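Local coordinates for protein N-acetylglucosamine-6-phosphate deacetylase (Thermotoga maritima, PDB 1O12) that probably removes the acetyl group from N-acetylglucosamine 6-phosphate in amino-sugar metabolism, as a metal-dependent member of the amidohydrolase superfamily, at residues V21-G26 and S329-C334; D31-I34 and V40-E43; D340-I345 and R350-L355. All blocks are in the same frame, centred on the assembly; numbering follows the deposited sequence.

All three contacts lie away from the iron site, on the same side of the chain's centre. Contact 2, a hairpin of strands 26-35 and 38-44, comes from the N-terminal part alone; contact 1 ties the turn after strand 18-22 to helix 322-336, its segments 303 residues apart; contact 3 follows that helix and leads into strand 353-356. Centres of contacts 1 and 3 are 9 Å apart, bridged by the salt link from Asp22 OD1 to Arg344 NE. Contacts 2 and 3, with centres 12 Å apart, share apolar packing, while contacts 1 and 2 stand about 7 Å apart at nearest atoms. Both chain ends thus build one beta region beside the catalytic barrel, as in many amidohydrolases.

Contact 1: V21-G26 and S329-C334; sequences VDPIDG and SSYNSC
Pro23 and Ile24 pack against Tyr331, joining an Asx turn at the end of strand 18-22 to helix 322-336 of the amidohydrolase barrel. No hydrogen bond crosses between the two segments; the evidence for the contact is the path of the tyrosine. Tyr331 CB meets the proline ring first, 3.5 Å from Pro23 CG. One atom further, Tyr331 CG lies 3.7 Å from Pro23 CB; Tyr331 CD1 still reaches Pro23 CG, and CD2 reaches Pro23 CB. Pro23 approaches the ring obliquely. Beyond it the isoleucine takes over: Tyr331 CZ is 4.0 Å from Ile24 CD1, and the OH oxygen touches the same methyl at 3.6 Å. The rotation about CA-CB explains this course, since CG stands anti to the backbone N (chi1 -176°) and the ring is carried away from its own helix toward the turn. The side chain of Arg344 also touches Pro23, Ile24 and Tyr331, so the aromatic group is not packed by the turn alone. The turn itself is held from within by Asp22, whose OD2 receives two backbone N-H groups. Ile24 N reaches it from above the carboxylate plane, 61° out of it. Asp25 N, by contrast, uses the anti lone pair of Asp22 OD2, at 2.9 Å and with an N-H...O angle of 163°.

Contact 2: D31-I34 and V40-E43; sequences DVEI and VKVE
The Glu33 carboxylate has the end of Lys41 over one face: CE lies 3.3 Å from Glu33 CD, and NZ reaches OE2 at 2.9 Å in a salt bridge whose hydrogen bond is weak. Close to the carboxylate plane, beside Glu33 OE1, sits Val40 CG2, 3.9 Å away. Bends in the lysine chain at chi2 (-130°) and chi3 (-61°) fold its tip back over the acid, while Glu33 CB and Lys41 CB meet at 3.5 Å. With an alanine here in place of Glu33, Lys41 NZ would probably lose its mate across the hairpin and its bent chain would be freer to turn. Beneath this pair the antiparallel hairpin carries a classic beta bulge, with Val40 and Lys41 both set against Glu33. Glu33 O takes Val40 N at 2.7 Å and, weakly, Lys41 N at 3.3 Å. Regular pairing resumes with Glu33 N to Lys41 O and the reciprocal bonds of Asp31 and Glu43. The Asp31 carboxylate turns elsewhere, to Lys17 N and the Arg45 guanidinium. Val32 and Val42, a non-hydrogen-bonded pair, occupy the other face of the sheet. Between the strands, Val32 CA makes a CH...O contact of 3.3 Å with Lys41 O.

Contact 3: D340-I345 and R350-L355; sequences DDRGRI and RADLVL
Arg342 CD touches both Arg350 and Asp352, 3.6 Å from Arg350 CB and 3.2 Å from Asp352 OD2, the two partners approaching from directions about at right angles. The flat groups are strongly turned against one another: the two guanidinium planes stand 66° apart, and the Arg342 guanidinium makes 79° with the Asp352 carboxylate. Such a twist does not give a paired, coplanar salt bridge, and Arg342 NH1 reaches Asp352 OD2 only at a long 3.9 Å. The two arginines bring like charges close, NH2 of Arg342 to NH1 of Arg350, a cost that Glu368, in a salt bridge with Arg350 NE, probably offsets in part. Asp352 has stronger partners of its own, OD1 taking Glu368 N and OD2 meeting Lys367. Bends at chi2 and chi3 curl Arg342 so that its tip comes back toward 350-355. At the far end the Ile345 and Leu353 side chains cross obliquely, Ile345 CG1 lying 3.6 Å from Leu353 CD2. The backbones are joined directly once, by Arg350 N to Asp341 O at 2.8 Å, and otherwise through water: one molecule links Gly343 N to Asp352 O, another donates to Arg344 O and Arg350 O. Ala351 centres an inverse gamma turn from which the chain enters strand 353-356, the return from barrel helix to beta domain expected of the amidohydrolase fold.

Contact 1: V21-G26 and S329-C334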
loop_
_atom_site.group_PDB
_atom_site.type_symbol
_atom_site.label_atom_id
_atom_site.label_comp_id
_atom_site.label_asym_id
_atom_site.label_seq_id
_atom_site.Cartn_x
_atom_site.Cartn_y
_atom_site.Cartn_z
ATOM N N VAL A 21 18.545 5.389 -23.400
ATOM C CA VAL A 21 17.421 5.168 -22.530
ATOM C C VAL A 21 16.535 6.377 -22.424
ATOM O O VAL A 21 16.934 7.387 -21.863
ATOM C CB VAL A 21 17.881 4.801 -21.114
ATOM C CG1 VAL A 21 16.709 4.421 -20.282
ATOM C CG2 VAL A 21 18.923 3.685 -21.162
ATOM N N ASP A 22 15.333 6.263 -22.978
ATOM C CA ASP A 22 14.332 7.315 -22.927
ATOM C C ASP A 22 13.137 6.775 -22.100
ATOM O O ASP A 22 12.704 5.632 -22.273
ATOM C CB ASP A 22 13.878 7.698 -24.349
ATOM C CG ASP A 22 12.925 8.886 -24.363
ATOM O OD1 ASP A 22 13.375 10.015 -24.112
ATOM O OD2 ASP A 22 11.720 8.689 -24.609
ATOM N N PRO A 23 12.592 7.594 -21.200
ATOM C CA PRO A 23 11.463 7.244 -20.336
ATOM C C PRO A 23 10.231 6.856 -21.123
ATOM O O PRO A 23 9.379 6.132 -20.626
ATOM C CB PRO A 23 11.176 8.528 -19.577
ATOM C CG PRO A 23 12.427 9.344 -19.736
ATOM C CD PRO A 23 12.896 9.025 -21.106
ATOM N N ILE A 24 10.119 7.360 -22.343
ATOM C CA ILE A 24 8.930 7.092 -23.136
ATOM C C ILE A 24 9.120 6.139 -24.301
ATOM O O ILE A 24 8.302 5.263 -24.533
ATOM C CB ILE A 24 8.330 8.424 -23.649
ATOM C CG1 ILE A 24 7.767 9.216 -22.466
ATOM C CG2 ILE A 24 7.214 8.162 -24.650
ATOM C CD1 ILE A 24 7.295 10.594 -22.856
ATOM N N ASP A 25 10.208 6.309 -25.028
ATOM C CA ASP A 25 10.475 5.471 -26.164
ATOM C C ASP A 25 11.177 4.173 -25.792
ATOM O O ASP A 25 11.416 3.334 -26.649
ATOM C CB ASP A 25 11.287 6.263 -27.211
ATOM C CG ASP A 25 10.522 7.465 -27.749
ATOM O OD1 ASP A 25 9.281 7.343 -27.941
ATOM O OD2 ASP A 25 11.147 8.526 -27.984
ATOM N N GLY A 26 11.517 3.987 -24.526
ATOM C CA GLY A 26 12.179 2.743 -24.151
ATOM C C GLY A 26 13.694 2.791 -24.277
ATOM O O GLY A 26 14.278 3.875 -24.435
ATOM N N SER A 329 14.609 8.908 -11.873
ATOM C CA SER A 329 15.803 9.718 -11.684
ATOM C C SER A 329 15.771 11.066 -12.393
ATOM O O SER A 329 16.575 11.929 -12.073
ATOM C CB SER A 329 17.070 8.960 -12.079
ATOM O OG SER A 329 17.066 8.678 -13.461
ATOM N N SER A 330 14.874 11.268 -13.348
ATOM C CA SER A 330 14.819 12.583 -13.997
ATOM C C SER A 330 13.479 12.977 -14.621
ATOM O O SER A 330 12.958 14.044 -14.334
ATOM C CB SER A 330 15.931 12.729 -15.064
ATOM O OG SER A 330 15.594 12.083 -16.293
ATOM N N TYR A 331 12.925 12.123 -15.468
ATOM C CA TYR A 331 11.676 12.451 -16.133
ATOM C C TYR A 331 10.516 12.862 -15.212
ATOM O O TYR A 331 9.848 13.866 -15.476
ATOM C CB TYR A 331 11.236 11.294 -17.046
ATOM C CG TYR A 331 9.997 11.604 -17.839
ATOM C CD1 TYR A 331 10.002 12.610 -18.815
ATOM C CD2 TYR A 331 8.811 10.925 -17.597
ATOM C CE1 TYR A 331 8.856 12.932 -19.533
ATOM C CE2 TYR A 331 7.650 11.229 -18.309
ATOM C CZ TYR A 331 7.685 12.234 -19.272
ATOM O OH TYR A 331 6.543 12.536 -19.964
ATOM N N ASN A 332 10.261 12.104 -14.148
ATOM C CA ASN A 332 9.176 12.460 -13.260
ATOM C C ASN A 332 9.327 13.886 -12.686
ATOM O O ASN A 332 8.367 14.648 -12.677
ATOM C CB ASN A 332 9.021 11.415 -12.143
ATOM C CG ASN A 332 8.546 10.037 -12.680
ATOM O OD1 ASN A 332 7.982 9.944 -13.778
ATOM N ND2 ASN A 332 8.761 8.975 -11.893
ATOM N N SER A 333 10.521 14.271 -12.248
ATOM C CA SER A 333 10.707 15.619 -11.698
ATOM C C SER A 333 10.507 16.638 -12.791
ATOM O O SER A 333 9.876 17.666 -12.585
ATOM C CB SER A 333 12.121 15.819 -11.151
ATOM O OG SER A 333 12.453 14.841 -10.202
ATOM N N CYS A 334 11.073 16.354 -13.954
ATOM C CA CYS A 334 10.952 17.267 -15.058
ATOM C C CYS A 334 9.488 17.560 -15.325
ATOM O O CYS A 334 9.127 18.699 -15.587
ATOM C CB CYS A 334 11.611 16.686 -16.317
ATOM S SG CYS A 334 13.411 16.787 -16.336
#

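Contact 2: D31-I34 and V40-E43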
loop_
_atom_site.group_PDB
_atom_site.type_symbol
_atom_site.label_atom_id
_atom_site.label_comp_id
_atom_site.label_asym_id
_atom_site.label_seq_id
_atom_site.Cartn_x
_atom_site.Cartn_y
_atom_site.Cartn_z
ATOM N N ASP A 31 22.737 5.837 -31.732
ATOM C CA ASP A 31 23.622 6.994 -31.609
ATOM C C ASP A 31 22.747 8.222 -31.363
ATOM O O ASP A 31 21.589 8.270 -31.818
ATOM C CB ASP A 31 24.438 7.197 -32.904
ATOM C CG ASP A 31 25.217 5.941 -33.334
ATOM O OD1 ASP A 31 25.665 5.873 -34.514
ATOM O OD2 ASP A 31 25.387 5.017 -32.507
ATOM N N VAL A 32 23.290 9.191 -30.620
ATOM C CA VAL A 32 22.575 10.429 -30.319
ATOM C C VAL A 32 23.419 11.595 -30.841
ATOM O O VAL A 32 24.640 11.640 -30.652
ATOM C CB VAL A 32 22.299 10.611 -28.783
ATOM C CG1 VAL A 32 21.601 11.958 -28.527
ATOM C CG2 VAL A 32 21.439 9.482 -28.256
ATOM N N GLU A 33 22.748 12.528 -31.504
ATOM C CA GLU A 33 23.391 13.687 -32.096
ATOM C C GLU A 33 22.997 14.978 -31.394
ATOM O O GLU A 33 21.814 15.317 -31.292
ATOM C CB GLU A 33 23.009 13.771 -33.563
ATOM C CG GLU A 33 24.104 14.277 -34.474
ATOM C CD GLU A 33 23.734 14.089 -35.946
ATOM O OE1 GLU A 33 22.774 14.760 -36.419
ATOM O OE2 GLU A 33 24.394 13.260 -36.624
ATOM N N ILE A 34 24.022 15.693 -30.941
ATOM C CA ILE A 34 23.891 16.950 -30.216
ATOM C C ILE A 34 24.429 18.152 -30.982
ATOM O O ILE A 34 25.596 18.177 -31.377
ATOM C CB ILE A 34 24.652 16.873 -28.908
ATOM C CG1 ILE A 34 24.224 15.611 -28.148
ATOM C CG2 ILE A 34 24.423 18.133 -28.120
ATOM C CD1 ILE A 34 24.925 15.425 -26.837
ATOM N N VAL A 40 19.517 16.701 -31.706
ATOM C CA VAL A 40 18.906 16.831 -33.023
ATOM C C VAL A 40 18.694 15.508 -33.729
ATOM O O VAL A 40 18.035 15.455 -34.757
ATOM C CB VAL A 40 19.747 17.725 -33.975
ATOM C CG1 VAL A 40 19.607 19.173 -33.587
ATOM C CG2 VAL A 40 21.232 17.287 -33.941
ATOM N N LYS A 41 19.249 14.431 -33.204
ATOM C CA LYS A 41 19.053 13.152 -33.871
ATOM C C LYS A 41 19.273 11.967 -32.940
ATOM O O LYS A 41 20.299 11.865 -32.255
ATOM C CB LYS A 41 19.990 13.043 -35.090
ATOM C CG LYS A 41 19.474 12.150 -36.203
ATOM C CD LYS A 41 20.514 11.123 -36.655
ATOM C CE LYS A 41 21.779 11.789 -37.194
ATOM N NZ LYS A 41 22.925 10.832 -37.383
ATOM N N VAL A 42 18.288 11.081 -32.910
ATOM C CA VAL A 42 18.361 9.875 -32.098
ATOM C C VAL A 42 18.194 8.723 -33.086
ATOM O O VAL A 42 17.080 8.473 -33.565
ATOM C CB VAL A 42 17.219 9.834 -31.063
ATOM C CG1 VAL A 42 17.375 8.641 -30.165
ATOM C CG2 VAL A 42 17.223 11.087 -30.244
ATOM N N GLU A 43 19.286 8.035 -33.413
ATOM C CA GLU A 43 19.200 6.932 -34.369
ATOM C C GLU A 43 19.351 5.526 -33.795
ATOM O O GLU A 43 20.425 5.143 -33.325
ATOM C CB GLU A 43 20.227 7.107 -35.478
ATOM C CG GLU A 43 20.164 5.993 -36.506
ATOM C CD GLU A 43 21.210 6.147 -37.600
ATOM O OE1 GLU A 43 21.287 7.259 -38.191
ATOM O OE2 GLU A 43 21.944 5.157 -37.865
#

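Contact 3: D340-I345 and R350-L355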
loop_
_atom_site.group_PDB
_atom_site.type_symbol
_atom_site.label_atom_id
_atom_site.label_comp_id
_atom_site.label_asym_id
_atom_site.label_seq_id
_atom_site.Cartn_x
_atom_site.Cartn_y
_atom_site.Cartn_z
ATOM N N ASP A 340 9.673 20.761 -19.893
ATOM C CA ASP A 340 9.275 20.077 -21.106
ATOM C C ASP A 340 10.351 19.642 -22.088
ATOM O O ASP A 340 10.099 18.784 -22.935
ATOM C CB ASP A 340 8.231 20.925 -21.818
ATOM C CG ASP A 340 7.089 21.343 -20.882
ATOM O OD1 ASP A 340 6.753 20.560 -19.942
ATOM O OD2 ASP A 340 6.524 22.449 -21.088
ATOM N N ASP A 341 11.547 20.207 -21.985
ATOM C CA ASP A 341 12.635 19.845 -22.896
ATOM C C ASP A 341 13.803 19.217 -22.137
ATOM O O ASP A 341 14.957 19.362 -22.527
ATOM C CB ASP A 341 13.144 21.089 -23.632
ATOM C CG ASP A 341 12.126 21.664 -24.604
ATOM O OD1 ASP A 341 12.370 22.792 -25.126
ATOM O OD2 ASP A 341 11.089 20.999 -24.861
ATOM N N ARG A 342 13.506 18.542 -21.040
ATOM C CA ARG A 342 14.532 17.905 -20.222
ATOM C C ARG A 342 13.978 16.517 -19.882
ATOM O O ARG A 342 12.819 16.244 -20.156
ATOM C CB ARG A 342 14.727 18.714 -18.941
ATOM C CG ARG A 342 16.132 19.142 -18.633
ATOM C CD ARG A 342 16.628 20.188 -19.596
ATOM N NE ARG A 342 15.912 21.461 -19.492
ATOM C CZ ARG A 342 15.925 22.250 -18.423
ATOM N NH1 ARG A 342 16.617 21.897 -17.345
ATOM N NH2 ARG A 342 15.259 23.403 -18.438
ATOM N N GLY A 343 14.806 15.650 -19.310
ATOM C CA GLY A 343 14.364 14.316 -18.917
ATOM C C GLY A 343 14.065 13.387 -20.078
ATOM O O GLY A 343 13.349 12.401 -19.941
ATOM N N ARG A 344 14.635 13.698 -21.230
ATOM C CA ARG A 344 14.404 12.904 -22.417
ATOM C C ARG A 344 15.650 12.838 -23.282
ATOM O O ARG A 344 16.569 13.653 -23.150
ATOM C CB ARG A 344 13.282 13.540 -23.255
ATOM C CG ARG A 344 11.908 13.634 -22.574
ATOM C CD ARG A 344 11.282 12.261 -22.455
ATOM N NE ARG A 344 11.100 11.575 -23.741
ATOM C CZ ARG A 344 10.237 11.939 -24.699
ATOM N NH1 ARG A 344 9.454 13.009 -24.538
ATOM N NH2 ARG A 344 10.132 11.202 -25.813
ATOM N N ILE A 345 15.667 11.828 -24.142
ATOM C CA ILE A 345 16.705 11.646 -25.136
ATOM C C ILE A 345 15.862 11.447 -26.374
ATOM O O ILE A 345 15.668 10.324 -26.832
ATOM C CB ILE A 345 17.575 10.389 -24.967
ATOM C CG1 ILE A 345 18.383 10.456 -23.665
ATOM C CG2 ILE A 345 18.550 10.310 -26.167
ATOM C CD1 ILE A 345 19.427 9.327 -23.531
ATOM N N ARG A 350 16.601 19.351 -24.850
ATOM C CA ARG A 350 17.897 19.774 -24.346
ATOM C C ARG A 350 18.867 18.617 -24.105
ATOM O O ARG A 350 18.500 17.571 -23.555
ATOM C CB ARG A 350 17.732 20.561 -23.040
ATOM C CG ARG A 350 16.749 21.718 -23.139
ATOM C CD ARG A 350 17.286 22.880 -23.957
ATOM N NE ARG A 350 17.977 23.882 -23.136
ATOM C CZ ARG A 350 17.407 24.647 -22.191
ATOM N NH1 ARG A 350 16.101 24.552 -21.908
ATOM N NH2 ARG A 350 18.159 25.527 -21.524
ATOM N N ALA A 351 20.123 18.823 -24.496
ATOM C CA ALA A 351 21.120 17.792 -24.300
ATOM C C ALA A 351 21.715 17.724 -22.883
ATOM O O ALA A 351 22.893 17.992 -22.689
ATOM C CB ALA A 351 22.234 17.919 -25.336
ATOM N N ASP A 352 20.890 17.399 -21.889
ATOM C CA ASP A 352 21.412 17.206 -20.530
ATOM C C ASP A 352 21.434 15.675 -20.451
ATOM O O ASP A 352 20.383 15.012 -20.429
ATOM C CB ASP A 352 20.486 17.816 -19.463
ATOM C CG ASP A 352 20.540 19.362 -19.434
ATOM O OD1 ASP A 352 21.439 19.948 -20.083
ATOM O OD2 ASP A 352 19.687 19.990 -18.751
ATOM N N LEU A 353 22.636 15.107 -20.446
ATOM C CA LEU A 353 22.767 13.658 -20.459
ATOM C C LEU A 353 23.818 13.107 -19.525
ATOM O O LEU A 353 24.719 13.824 -19.101
ATOM C CB LEU A 353 23.119 13.209 -21.868
ATOM C CG LEU A 353 22.277 13.715 -23.027
ATOM C CD1 LEU A 353 23.115 13.724 -24.299
ATOM C CD2 LEU A 353 21.046 12.833 -23.166
ATOM N N VAL A 354 23.689 11.823 -19.196
ATOM C CA VAL A 354 24.680 11.171 -18.372
ATOM C C VAL A 354 25.022 9.826 -19.004
ATOM O O VAL A 354 24.137 9.044 -19.373
ATOM C CB VAL A 354 24.193 10.967 -16.912
ATOM C CG1 VAL A 354 22.884 10.181 -16.879
ATOM C CG2 VAL A 354 25.290 10.269 -16.091
ATOM N N LEU A 355 26.314 9.570 -19.161
ATOM C CA LEU A 355 26.773 8.297 -19.715
ATOM C C LEU A 355 27.269 7.445 -18.542
ATOM O O LEU A 355 27.976 7.951 -17.672
ATOM C CB LEU A 355 27.911 8.518 -20.704
ATOM C CG LEU A 355 28.298 7.254 -21.479
ATOM C CD1 LEU A 355 27.213 6.941 -22.543
ATOM C CD2 LEU A 355 29.666 7.465 -22.138
HETATM O O HOH W 1 17.731 15.726 -20.135
HETATM O O HOH W 2 16.292 16.020 -22.418
#